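Local coordinates for methylmalonyl-CoA carboxyltransferase 12S subunit (Propionibacterium freudenreichii, PDB 1ON3), which transfers the carboxyl group of methylmalonyl-CoA to the biotin of the 1.3S subunit, as the hexameric core of transcarboxylase, at residues G303-V308 with V317-R322. Sequence-based numbering, arbitrary orientation.
Sequences GDYLEV and VTAFAR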
loop_
_atom_site.group_PDB
_atom_site.type_symbol
_atom_site.label_atom_id
_atom_site.label_comp_id
_atom_site.label_asym_id
_atom_site.label_seq_id
_atom_site.Cartn_x
_atom_site.Cartn_y
_atom_site.Cartn_z
ATOM N N GLY E 303 -29.202 31.613 2.725
ATOM C CA GLY E 303 -30.422 31.071 2.137
ATOM C C GLY E 303 -30.181 30.608 0.701
ATOM O O GLY E 303 -31.120 30.315 -0.050
ATOM N N ASP E 304 -28.910 30.521 0.329
ATOM C CA ASP E 304 -28.524 30.140 -1.024
ATOM C C ASP E 304 -28.403 28.636 -1.253
ATOM O O ASP E 304 -27.811 27.914 -0.456
ATOM C CB ASP E 304 -27.193 30.822 -1.382
ATOM C CG ASP E 304 -26.745 30.530 -2.796
ATOM O OD1 ASP E 304 -25.719 29.845 -2.969
ATOM O OD2 ASP E 304 -27.420 30.979 -3.741
ATOM N N TYR E 305 -28.984 28.164 -2.346
ATOM C CA TYR E 305 -28.880 26.755 -2.694
ATOM C C TYR E 305 -29.096 26.593 -4.190
ATOM O O TYR E 305 -29.764 27.406 -4.831
ATOM C CB TYR E 305 -29.876 25.884 -1.887
ATOM C CG TYR E 305 -31.352 26.202 -2.066
ATOM C CD1 TYR E 305 -31.995 27.127 -1.241
ATOM C CD2 TYR E 305 -32.103 25.579 -3.073
ATOM C CE1 TYR E 305 -33.358 27.425 -1.418
ATOM C CE2 TYR E 305 -33.456 25.872 -3.256
ATOM C CZ TYR E 305 -34.076 26.794 -2.427
ATOM O OH TYR E 305 -35.413 27.085 -2.620
ATOM N N LEU E 306 -28.479 25.565 -4.753
ATOM C CA LEU E 306 -28.623 25.278 -6.173
ATOM C C LEU E 306 -29.324 23.931 -6.235
ATOM O O LEU E 306 -28.723 22.908 -5.918
ATOM C CB LEU E 306 -27.248 25.186 -6.843
ATOM C CG LEU E 306 -27.297 24.702 -8.297
ATOM C CD1 LEU E 306 -28.012 25.737 -9.155
ATOM C CD2 LEU E 306 -25.888 24.448 -8.806
ATOM N N GLU E 307 -30.598 23.928 -6.617
ATOM C CA GLU E 307 -31.346 22.681 -6.663
ATOM C C GLU E 307 -30.978 21.839 -7.887
ATOM O O GLU E 307 -30.900 22.361 -8.996
ATOM C CB GLU E 307 -32.853 22.975 -6.656
ATOM C CG GLU E 307 -33.673 21.857 -6.046
ATOM C CD GLU E 307 -35.166 22.150 -5.974
ATOM O OE1 GLU E 307 -35.566 23.340 -5.945
ATOM O OE2 GLU E 307 -35.945 21.171 -5.930
ATOM N N VAL E 308 -30.740 20.547 -7.659
ATOM C CA VAL E 308 -30.404 19.597 -8.711
ATOM C C VAL E 308 -31.690 18.830 -9.068
ATOM O O VAL E 308 -32.438 18.422 -8.173
ATOM C CB VAL E 308 -29.309 18.616 -8.224
ATOM C CG1 VAL E 308 -28.986 17.573 -9.317
ATOM C CG2 VAL E 308 -28.046 19.412 -7.859
ATOM N N VAL E 317 -36.358 16.658 -2.662
ATOM C CA VAL E 317 -35.458 17.738 -3.046
ATOM C C VAL E 317 -33.993 17.345 -2.850
ATOM O O VAL E 317 -33.651 16.741 -1.843
ATOM C CB VAL E 317 -35.729 19.005 -2.183
ATOM C CG1 VAL E 317 -34.649 20.040 -2.408
ATOM C CG2 VAL E 317 -37.099 19.592 -2.519
ATOM N N THR E 318 -33.145 17.673 -3.827
ATOM C CA THR E 318 -31.699 17.419 -3.733
ATOM C C THR E 318 -31.098 18.761 -4.135
ATOM O O THR E 318 -31.412 19.292 -5.210
ATOM C CB THR E 318 -31.198 16.325 -4.716
ATOM O OG1 THR E 318 -31.703 16.582 -6.040
ATOM C CG2 THR E 318 -31.625 14.937 -4.234
ATOM N N ALA E 319 -30.254 19.323 -3.276
ATOM C CA ALA E 319 -29.666 20.620 -3.575
ATOM C C ALA E 319 -28.293 20.831 -2.955
ATOM O O ALA E 319 -27.998 20.325 -1.878
ATOM C CB ALA E 319 -30.609 21.734 -3.096
ATOM N N PHE E 320 -27.456 21.587 -3.649
ATOM C CA PHE E 320 -26.143 21.916 -3.120
ATOM C C PHE E 320 -26.306 23.226 -2.344
ATOM O O PHE E 320 -27.056 24.118 -2.756
ATOM C CB PHE E 320 -25.132 22.143 -4.246
ATOM C CG PHE E 320 -24.626 20.883 -4.879
ATOM C CD1 PHE E 320 -24.807 20.650 -6.238
ATOM C CD2 PHE E 320 -23.930 19.943 -4.128
ATOM C CE1 PHE E 320 -24.289 19.488 -6.843
ATOM C CE2 PHE E 320 -23.415 18.789 -4.715
ATOM C CZ PHE E 320 -23.591 18.559 -6.071
ATOM N N ALA E 321 -25.599 23.345 -1.228
ATOM C CA ALA E 321 -25.656 24.556 -0.433
ATOM C C ALA E 321 -24.387 24.623 0.370
ATOM O O ALA E 321 -23.476 23.811 0.185
ATOM C CB ALA E 321 -26.851 24.523 0.495
ATOM N N ARG E 322 -24.325 25.585 1.279
ATOM C CA ARG E 322 -23.154 25.710 2.117
ATOM C C ARG E 322 -23.519 26.013 3.557
ATOM O O ARG E 322 -24.527 26.676 3.841
ATOM C CB ARG E 322 -22.232 26.808 1.582
ATOM C CG ARG E 322 -21.460 26.411 0.321
ATOM C CD ARG E 322 -20.582 27.545 -0.159
ATOM N NE ARG E 322 -19.986 27.244 -1.457
ATOM C CZ ARG E 322 -20.449 27.677 -2.624
ATOM N NH1 ARG E 322 -21.529 28.444 -2.680
ATOM N NH2 ARG E 322 -19.822 27.333 -3.741
HETATM O O HOH W 1 -25.667 28.223 0.964
HETATM O O HOH W 2 -24.132 28.802 -1.082
HETATM O O HOH W 3 -34.457 18.754 -6.338
#
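Leu306 and Phe320 form an antiparallel hydrogen-bonded pair, Leu306 N to Phe320 O 2.8 Å and Phe320 N to Leu306 O 2.9 Å, in a beta hairpin that edges the mixed sheet of the C-terminal crotonase-like carboxyltransferase domain; the short strand axes run at 150°. A third backbone bond, Val308 N to Thr318 O, continues the ladder, while strand 326-333 takes the other edge of 317-322. On one face, Val308 CG2 meets the Phe320 ring obliquely, 3.8 Å from CD1, and helix 344-359 packs against Phe320. Across the sheet, Ala319 CB packs against Glu307 CA (3.8 Å), and Tyr305, which also packs on helix 293-299, brings CD2 to 4.1 Å from Ala319 CB. Glu307 belongs to this second face: with CG anti to the backbone N (chi1 -152°) and the chain extended beyond it, the carboxylate lies across the Val317 methyls, OE2 3.9 Å from CG1, while OE1 makes a salt bridge to Arg293. An alanine here is likely to leave Arg293 without this carboxylate and to remove the packing over the Val317 methyls. At the other end, a water links Asp304 OD1 to Arg322 NH1; OD1 also makes a salt bridge to Lys250, and NH2 a hydrogen bond to Ser253. Beside Glu307 another water replaces a direct rung, lying within hydrogen-bonding distance of Glu307 OE2 and Val308 O and accepting from Thr318 N at 3.0 Å.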